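Local coordinates for hypothetical protein PH0495 (Pyrococcus horikoshii, PDB 1X3L) that catalyses the ATP-dependent phosphorylation of D-glycerate to 2-phosphoglycerate, a magnesium-dependent step that also accepts other nucleotides or pyrophosphate as phosphate donor, at residues D22-S34 with A59-L71. Sequence-based numbering, arbitrary orientation.
Sequences DPYRAVLNAVKVS and AACEMARAIEDIL
Tyr24 fits as a knob into a hole formed by Glu62, Arg65, Ala66 and Asp69, where two helices pack together on one face of the parallel sheet of an alpha/beta domain. Helices 23-30 and 60-70 run in broadly the same direction, their axes crossing at -38° and approaching to 7.8 Å.

The polar evidence centres on the tyrosine. With CG anti to the backbone N, its ring reaches Arg65, whose guanidinium lies flat over one face: the planes differ by 5°, and CZ of Arg65 stands 4.0 Å from the ring centroid of Tyr24, an off-centre cation-pi stack. Glu62 fixes that guanidinium's rotation through a side-on salt bridge, Arg65 NE going to OE2 and NH2 to OE1. A water links Glu62 OE1 to Asp22 OD1 and Tyr24 N, while Asp22 also caps helix 23-30. With the phenol ring replaced by the methyl of an alanine, the guanidinium is likely to lose its stacking partner and Asp69 OD2 its hydroxyl donor.

Apolar contacts of Pro23, Val27, Met63 and Ile67 fill the side nearer the sheet. Val27 CB meets Ala66 CB at 3.6 Å, and Pro23 CG touches Ala59 CB at the same distance; beneath them, strands 124-129 and 188-194 receive Ile67 and Val27. Leu28 CD2 meets Ile70 CG2; past the end of helix 23-30, Val31 CG1 lies 3.7 Å from Ile70 CD1, and Val33 CG2 presses on Leu71 CD2 at a tight 3.5 Å.

At the ring's far end, Tyr24 OH donates to Asp69 OD2 over 2.6 Å, meeting the carboxylate on its anti side, 29° out of plane.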
ATOM      1  N   ASP A  22      -9.716   4.079  -1.494  1.00 26.16           N
ATOM      2  CA  ASP A  22      -9.804   4.607  -2.852  1.00 28.27           C
ATOM      3  C   ASP A  22      -8.922   5.849  -2.944  1.00 27.61           C
ATOM      4  O   ASP A  22      -9.097   6.797  -2.173  1.00 29.32           O
ATOM      5  CB  ASP A  22     -11.247   4.980  -3.195  1.00 29.61           C
ATOM      6  CG  ASP A  22     -11.374   5.570  -4.584  1.00 31.20           C
ATOM      7  OD1 ASP A  22     -11.063   4.855  -5.554  1.00 31.45           O
ATOM      8  OD2 ASP A  22     -11.770   6.749  -4.709  1.00 35.01           O
ATOM      9  N   PRO A  23      -7.968   5.867  -3.892  1.00 28.41           N
ATOM     10  CA  PRO A  23      -7.072   7.019  -4.040  1.00 28.86           C
ATOM     11  C   PRO A  23      -7.795   8.361  -4.135  1.00 30.03           C
ATOM     12  O   PRO A  23      -7.455   9.305  -3.424  1.00 26.90           O
ATOM     13  CB  PRO A  23      -6.280   6.682  -5.297  1.00 28.50           C
ATOM     14  CG  PRO A  23      -6.216   5.177  -5.251  1.00 30.17           C
ATOM     15  CD  PRO A  23      -7.638   4.819  -4.875  1.00 30.48           C
ATOM     16  N   TYR A  24      -8.794   8.441  -5.009  1.00 29.73           N
ATOM     17  CA  TYR A  24      -9.555   9.672  -5.174  1.00 31.69           C
ATOM     18  C   TYR A  24     -10.259  10.064  -3.866  1.00 32.66           C
ATOM     19  O   TYR A  24     -10.084  11.178  -3.369  1.00 31.68           O
ATOM     20  CB  TYR A  24     -10.588   9.505  -6.295  1.00 32.44           C
ATOM     21  CG  TYR A  24     -11.388  10.752  -6.572  1.00 35.51           C
ATOM     22  CD1 TYR A  24     -10.859  11.793  -7.338  1.00 35.97           C
ATOM     23  CD2 TYR A  24     -12.667  10.911  -6.037  1.00 37.21           C
ATOM     24  CE1 TYR A  24     -11.581  12.961  -7.563  1.00 36.73           C
ATOM     25  CE2 TYR A  24     -13.397  12.074  -6.254  1.00 39.11           C
ATOM     26  CZ  TYR A  24     -12.846  13.095  -7.018  1.00 39.46           C
ATOM     27  OH  TYR A  24     -13.559  14.250  -7.220  1.00 39.41           O
ATOM     28  N   ARG A  25     -11.050   9.151  -3.308  1.00 32.61           N
ATOM     29  CA  ARG A  25     -11.763   9.423  -2.061  1.00 34.08           C
ATOM     30  C   ARG A  25     -10.813   9.699  -0.900  1.00 33.13           C
ATOM     31  O   ARG A  25     -11.067  10.579  -0.082  1.00 32.78           O
ATOM     32  CB  ARG A  25     -12.661   8.243  -1.679  1.00 36.44           C
ATOM     33  CG  ARG A  25     -13.813   7.974  -2.634  1.00 42.94           C
ATOM     34  CD  ARG A  25     -14.496   6.657  -2.279  1.00 45.56           C
ATOM     35  NE  ARG A  25     -15.540   6.290  -3.233  1.00 48.81           N
ATOM     36  CZ  ARG A  25     -16.807   6.677  -3.139  1.00 51.16           C
ATOM     37  NH1 ARG A  25     -17.194   7.444  -2.127  1.00 52.19           N
ATOM     38  NH2 ARG A  25     -17.686   6.296  -4.058  1.00 51.40           N
ATOM     39  N   ALA A  26      -9.724   8.938  -0.823  1.00 32.22           N
ATOM     40  CA  ALA A  26      -8.758   9.113   0.259  1.00 31.14           C
ATOM     41  C   ALA A  26      -8.221  10.541   0.302  1.00 31.87           C
ATOM     42  O   ALA A  26      -8.063  11.119   1.383  1.00 30.82           O
ATOM     43  CB  ALA A  26      -7.607   8.122   0.108  1.00 31.06           C
ATOM     44  N   VAL A  27      -7.938  11.112  -0.869  1.00 31.20           N
ATOM     45  CA  VAL A  27      -7.428  12.479  -0.918  1.00 31.14           C
ATOM     46  C   VAL A  27      -8.474  13.458  -0.395  1.00 32.66           C
ATOM     47  O   VAL A  27      -8.155  14.341   0.400  1.00 32.91           O
ATOM     48  CB  VAL A  27      -7.024  12.897  -2.357  1.00 31.17           C
ATOM     49  CG1 VAL A  27      -6.704  14.396  -2.395  1.00 29.65           C
ATOM     50  CG2 VAL A  27      -5.810  12.090  -2.814  1.00 27.20           C
ATOM     51  N   LEU A  28      -9.721  13.302  -0.830  1.00 33.98           N
ATOM     52  CA  LEU A  28     -10.782  14.199  -0.379  1.00 35.33           C
ATOM     53  C   LEU A  28     -11.077  14.040   1.113  1.00 36.17           C
ATOM     54  O   LEU A  28     -11.414  15.015   1.783  1.00 35.07           O
ATOM     55  CB  LEU A  28     -12.060  13.985  -1.206  1.00 36.57           C
ATOM     56  CG  LEU A  28     -11.890  14.285  -2.705  1.00 38.33           C
ATOM     57  CD1 LEU A  28     -13.243  14.246  -3.404  1.00 37.63           C
ATOM     58  CD2 LEU A  28     -11.239  15.660  -2.885  1.00 39.16           C
ATOM     59  N   ASN A  29     -10.949  12.819   1.638  1.00 37.02           N
ATOM     60  CA  ASN A  29     -11.185  12.599   3.065  1.00 36.61           C
ATOM     61  C   ASN A  29     -10.117  13.316   3.885  1.00 36.75           C
ATOM     62  O   ASN A  29     -10.389  13.827   4.973  1.00 37.20           O
ATOM     63  CB  ASN A  29     -11.127  11.108   3.432  1.00 37.15           C
ATOM     64  CG  ASN A  29     -12.290  10.312   2.873  1.00 38.21           C
ATOM     65  OD1 ASN A  29     -13.401  10.823   2.734  1.00 40.56           O
ATOM     66  ND2 ASN A  29     -12.044   9.041   2.573  1.00 36.12           N
ATOM     67  N   ALA A  30      -8.900  13.349   3.351  1.00 35.56           N
ATOM     68  CA  ALA A  30      -7.766  13.960   4.039  1.00 36.83           C
ATOM     69  C   ALA A  30      -7.590  15.454   3.823  1.00 36.04           C
ATOM     70  O   ALA A  30      -7.215  16.176   4.744  1.00 36.32           O
ATOM     71  CB  ALA A  30      -6.480  13.240   3.637  1.00 34.04           C
ATOM     72  N   VAL A  31      -7.851  15.906   2.603  1.00 36.93           N
ATOM     73  CA  VAL A  31      -7.673  17.305   2.239  1.00 38.83           C
ATOM     74  C   VAL A  31      -8.977  18.084   2.135  1.00 40.76           C
ATOM     75  O   VAL A  31      -9.803  17.813   1.264  1.00 40.05           O
ATOM     76  CB  VAL A  31      -6.938  17.426   0.879  1.00 37.71           C
ATOM     77  CG1 VAL A  31      -6.572  18.874   0.610  1.00 35.58           C
ATOM     78  CG2 VAL A  31      -5.699  16.540   0.871  1.00 34.92           C
ATOM     79  N   LYS A  32      -9.148  19.052   3.031  1.00 42.91           N
ATOM     80  CA  LYS A  32     -10.332  19.904   3.038  1.00 45.40           C
ATOM     81  C   LYS A  32      -9.877  21.310   2.653  1.00 47.88           C
ATOM     82  O   LYS A  32      -8.787  21.739   3.035  1.00 47.30           O
ATOM     83  CB  LYS A  32     -10.965  19.927   4.429  1.00 44.62           C
ATOM     84  CG  LYS A  32     -11.291  18.549   4.987  1.00 44.39           C
ATOM     85  CD  LYS A  32     -12.248  17.779   4.085  1.00 42.39           C
ATOM     86  CE  LYS A  32     -12.525  16.394   4.653  1.00 42.58           C
ATOM     87  NZ  LYS A  32     -13.410  15.587   3.775  1.00 40.12           N
ATOM     88  N   VAL A  33     -10.695  22.024   1.891  1.00 50.96           N
ATOM     89  CA  VAL A  33     -10.326  23.370   1.475  1.00 55.12           C
ATOM     90  C   VAL A  33     -11.355  24.400   1.917  1.00 58.79           C
ATOM     91  O   VAL A  33     -12.560  24.195   1.762  1.00 58.35           O
ATOM     92  CB  VAL A  33     -10.125  23.448  -0.051  1.00 54.31           C
ATOM     93  CG1 VAL A  33      -9.882  24.893  -0.464  1.00 54.39           C
ATOM     94  CG2 VAL A  33      -8.952  22.577  -0.466  1.00 54.10           C
ATOM     95  N   SER A  34     -10.864  25.504   2.474  1.00 62.70           N
ATOM     96  CA  SER A  34     -11.724  26.592   2.920  1.00 67.07           C
ATOM     97  C   SER A  34     -11.890  27.593   1.785  1.00 69.24           C
ATOM     98  O   SER A  34     -12.491  27.284   0.757  1.00 70.67           O
ATOM     99  CB  SER A  34     -11.134  27.304   4.143  1.00 67.96           C
ATOM    100  OG  SER A  34     -11.197  26.486   5.298  1.00 69.98           O
ATOM    101  N   ALA A  59      -1.578   5.326  -8.913  1.00 36.43           N
ATOM    102  CA  ALA A  59      -2.788   6.123  -8.702  1.00 34.94           C
ATOM    103  C   ALA A  59      -2.529   7.621  -8.877  1.00 34.24           C
ATOM    104  O   ALA A  59      -3.325   8.454  -8.437  1.00 33.93           O
ATOM    105  CB  ALA A  59      -3.349   5.855  -7.309  1.00 33.91           C
ATOM    106  N   ALA A  60      -1.419   7.957  -9.523  1.00 32.80           N
ATOM    107  CA  ALA A  60      -1.049   9.349  -9.748  1.00 32.72           C
ATOM    108  C   ALA A  60      -2.189  10.196 -10.320  1.00 33.53           C
ATOM    109  O   ALA A  60      -2.498  11.271  -9.799  1.00 33.14           O
ATOM    110  CB  ALA A  60       0.166   9.415 -10.670  1.00 31.09           C
ATOM    111  N   CYS A  61      -2.813   9.716 -11.393  1.00 34.95           N
ATOM    112  CA  CYS A  61      -3.905  10.452 -12.024  1.00 35.32           C
ATOM    113  C   CYS A  61      -5.138  10.566 -11.144  1.00 34.19           C
ATOM    114  O   CYS A  61      -5.757  11.628 -11.075  1.00 33.36           O
ATOM    115  CB  CYS A  61      -4.287   9.808 -13.358  1.00 37.96           C
ATOM    116  SG  CYS A  61      -3.021   9.994 -14.631  1.00 43.37           S
ATOM    117  N   GLU A  62      -5.507   9.481 -10.472  1.00 32.83           N
ATOM    118  CA  GLU A  62      -6.674   9.537  -9.603  1.00 34.14           C
ATOM    119  C   GLU A  62      -6.445  10.512  -8.446  1.00 32.78           C
ATOM    120  O   GLU A  62      -7.323  11.307  -8.117  1.00 34.80           O
ATOM    121  CB  GLU A  62      -7.024   8.140  -9.082  1.00 36.48           C
ATOM    122  CG  GLU A  62      -7.826   7.318 -10.080  1.00 38.12           C
ATOM    123  CD  GLU A  62      -9.205   7.918 -10.349  1.00 43.92           C
ATOM    124  OE1 GLU A  62     -10.106   7.782  -9.486  1.00 44.63           O
ATOM    125  OE2 GLU A  62      -9.388   8.537 -11.421  1.00 44.93           O
ATOM    126  N   MET A  63      -5.264  10.470  -7.838  1.00 31.98           N
ATOM    127  CA  MET A  63      -4.971  11.379  -6.735  1.00 32.19           C
ATOM    128  C   MET A  63      -4.938  12.823  -7.234  1.00 31.81           C
ATOM    129  O   MET A  63      -5.481  13.721  -6.594  1.00 29.51           O
ATOM    130  CB  MET A  63      -3.642  10.998  -6.078  1.00 31.94           C
ATOM    131  CG  MET A  63      -3.730   9.694  -5.278  1.00 31.81           C
ATOM    132  SD  MET A  63      -2.151   9.080  -4.672  1.00 32.79           S
ATOM    133  CE  MET A  63      -1.929  10.112  -3.195  1.00 32.00           C
ATOM    134  N   ALA A  64      -4.314  13.032  -8.389  1.00 32.61           N
ATOM    135  CA  ALA A  64      -4.219  14.361  -8.991  1.00 34.48           C
ATOM    136  C   ALA A  64      -5.601  14.926  -9.304  1.00 35.85           C
ATOM    137  O   ALA A  64      -5.855  16.114  -9.116  1.00 37.53           O
ATOM    138  CB  ALA A  64      -3.385  14.298 -10.271  1.00 33.81           C
ATOM    139  N   ARG A  65      -6.491  14.068  -9.792  1.00 36.15           N
ATOM    140  CA  ARG A  65      -7.846  14.481 -10.135  1.00 37.56           C
ATOM    141  C   ARG A  65      -8.574  15.033  -8.907  1.00 37.86           C
ATOM    142  O   ARG A  65      -9.324  16.009  -9.005  1.00 36.79           O
ATOM    143  CB  ARG A  65      -8.611  13.292 -10.729  1.00 39.14           C
ATOM    144  CG  ARG A  65      -9.985  13.626 -11.284  1.00 43.58           C
ATOM    145  CD  ARG A  65     -10.515  12.483 -12.149  1.00 47.09           C
ATOM    146  NE  ARG A  65     -10.721  11.243 -11.396  1.00 50.97           N
ATOM    147  CZ  ARG A  65     -11.776  10.993 -10.623  1.00 52.06           C
ATOM    148  NH1 ARG A  65     -12.741  11.896 -10.492  1.00 52.54           N
ATOM    149  NH2 ARG A  65     -11.864   9.838  -9.974  1.00 51.57           N
ATOM    150  N   ALA A  66      -8.343  14.418  -7.751  1.00 36.99           N
ATOM    151  CA  ALA A  66      -8.976  14.866  -6.513  1.00 36.91           C
ATOM    152  C   ALA A  66      -8.512  16.278  -6.153  1.00 37.82           C
ATOM    153  O   ALA A  66      -9.313  17.128  -5.754  1.00 38.60           O
ATOM    154  CB  ALA A  66      -8.650  13.896  -5.374  1.00 36.11           C
ATOM    155  N   ILE A  67      -7.215  16.528  -6.287  1.00 38.54           N
ATOM    156  CA  ILE A  67      -6.677  17.845  -5.973  1.00 39.13           C
ATOM    157  C   ILE A  67      -7.261  18.918  -6.897  1.00 40.66           C
ATOM    158  O   ILE A  67      -7.624  20.004  -6.440  1.00 39.79           O
ATOM    159  CB  ILE A  67      -5.139  17.854  -6.077  1.00 38.29           C
ATOM    160  CG1 ILE A  67      -4.542  16.946  -4.998  1.00 38.13           C
ATOM    161  CG2 ILE A  67      -4.608  19.267  -5.920  1.00 37.00           C
ATOM    162  CD1 ILE A  67      -4.845  17.393  -3.583  1.00 37.59           C
ATOM    163  N   GLU A  68      -7.353  18.614  -8.190  1.00 41.39           N
ATOM    164  CA  GLU A  68      -7.905  19.569  -9.153  1.00 45.15           C
ATOM    165  C   GLU A  68      -9.383  19.853  -8.897  1.00 45.34           C
ATOM    166  O   GLU A  68      -9.879  20.921  -9.249  1.00 45.53           O
ATOM    167  CB  GLU A  68      -7.760  19.061 -10.592  1.00 45.74           C
ATOM    168  CG  GLU A  68      -6.342  18.935 -11.103  1.00 47.46           C
ATOM    169  CD  GLU A  68      -6.298  18.730 -12.608  1.00 49.72           C
ATOM    170  OE1 GLU A  68      -7.024  17.851 -13.120  1.00 51.60           O
ATOM    171  OE2 GLU A  68      -5.534  19.447 -13.281  1.00 52.90           O
ATOM    172  N   ASP A  69     -10.090  18.902  -8.291  1.00 46.49           N
ATOM    173  CA  ASP A  69     -11.511  19.099  -8.025  1.00 47.53           C
ATOM    174  C   ASP A  69     -11.778  20.002  -6.828  1.00 47.71           C
ATOM    175  O   ASP A  69     -12.903  20.470  -6.643  1.00 48.00           O
ATOM    176  CB  ASP A  69     -12.226  17.757  -7.815  1.00 49.82           C
ATOM    177  CG  ASP A  69     -12.270  16.915  -9.080  1.00 52.04           C
ATOM    178  OD1 ASP A  69     -12.284  17.496 -10.185  1.00 53.52           O
ATOM    179  OD2 ASP A  69     -12.305  15.671  -8.969  1.00 53.15           O
ATOM    180  N   ILE A  70     -10.757  20.253  -6.016  1.00 45.78           N
ATOM    181  CA  ILE A  70     -10.941  21.112  -4.852  1.00 45.74           C
ATOM    182  C   ILE A  70     -10.005  22.311  -4.832  1.00 46.02           C
ATOM    183  O   ILE A  70     -10.130  23.179  -3.971  1.00 47.14           O
ATOM    184  CB  ILE A  70     -10.756  20.325  -3.537  1.00 44.36           C
ATOM    185  CG1 ILE A  70      -9.322  19.798  -3.434  1.00 43.40           C
ATOM    186  CG2 ILE A  70     -11.756  19.183  -3.481  1.00 42.84           C
ATOM    187  CD1 ILE A  70      -9.043  19.034  -2.150  1.00 40.91           C
ATOM    188  N   LEU A  71      -9.074  22.362  -5.779  1.00 46.69           N
ATOM    189  CA  LEU A  71      -8.119  23.464  -5.847  1.00 48.15           C
ATOM    190  C   LEU A  71      -7.712  23.778  -7.281  1.00 48.54           C
ATOM    191  O   LEU A  71      -7.629  22.883  -8.124  1.00 47.79           O
ATOM    192  CB  LEU A  71      -6.861  23.126  -5.036  1.00 48.81           C
ATOM    193  CG  LEU A  71      -6.982  22.996  -3.514  1.00 50.76           C
ATOM    194  CD1 LEU A  71      -5.704  22.389  -2.949  1.00 48.45           C
ATOM    195  CD2 LEU A  71      -7.248  24.365  -2.897  1.00 50.56           C
TER
HETATM  196  O   HOH W   1      -9.528   6.493  -7.095  1.00 40.21           O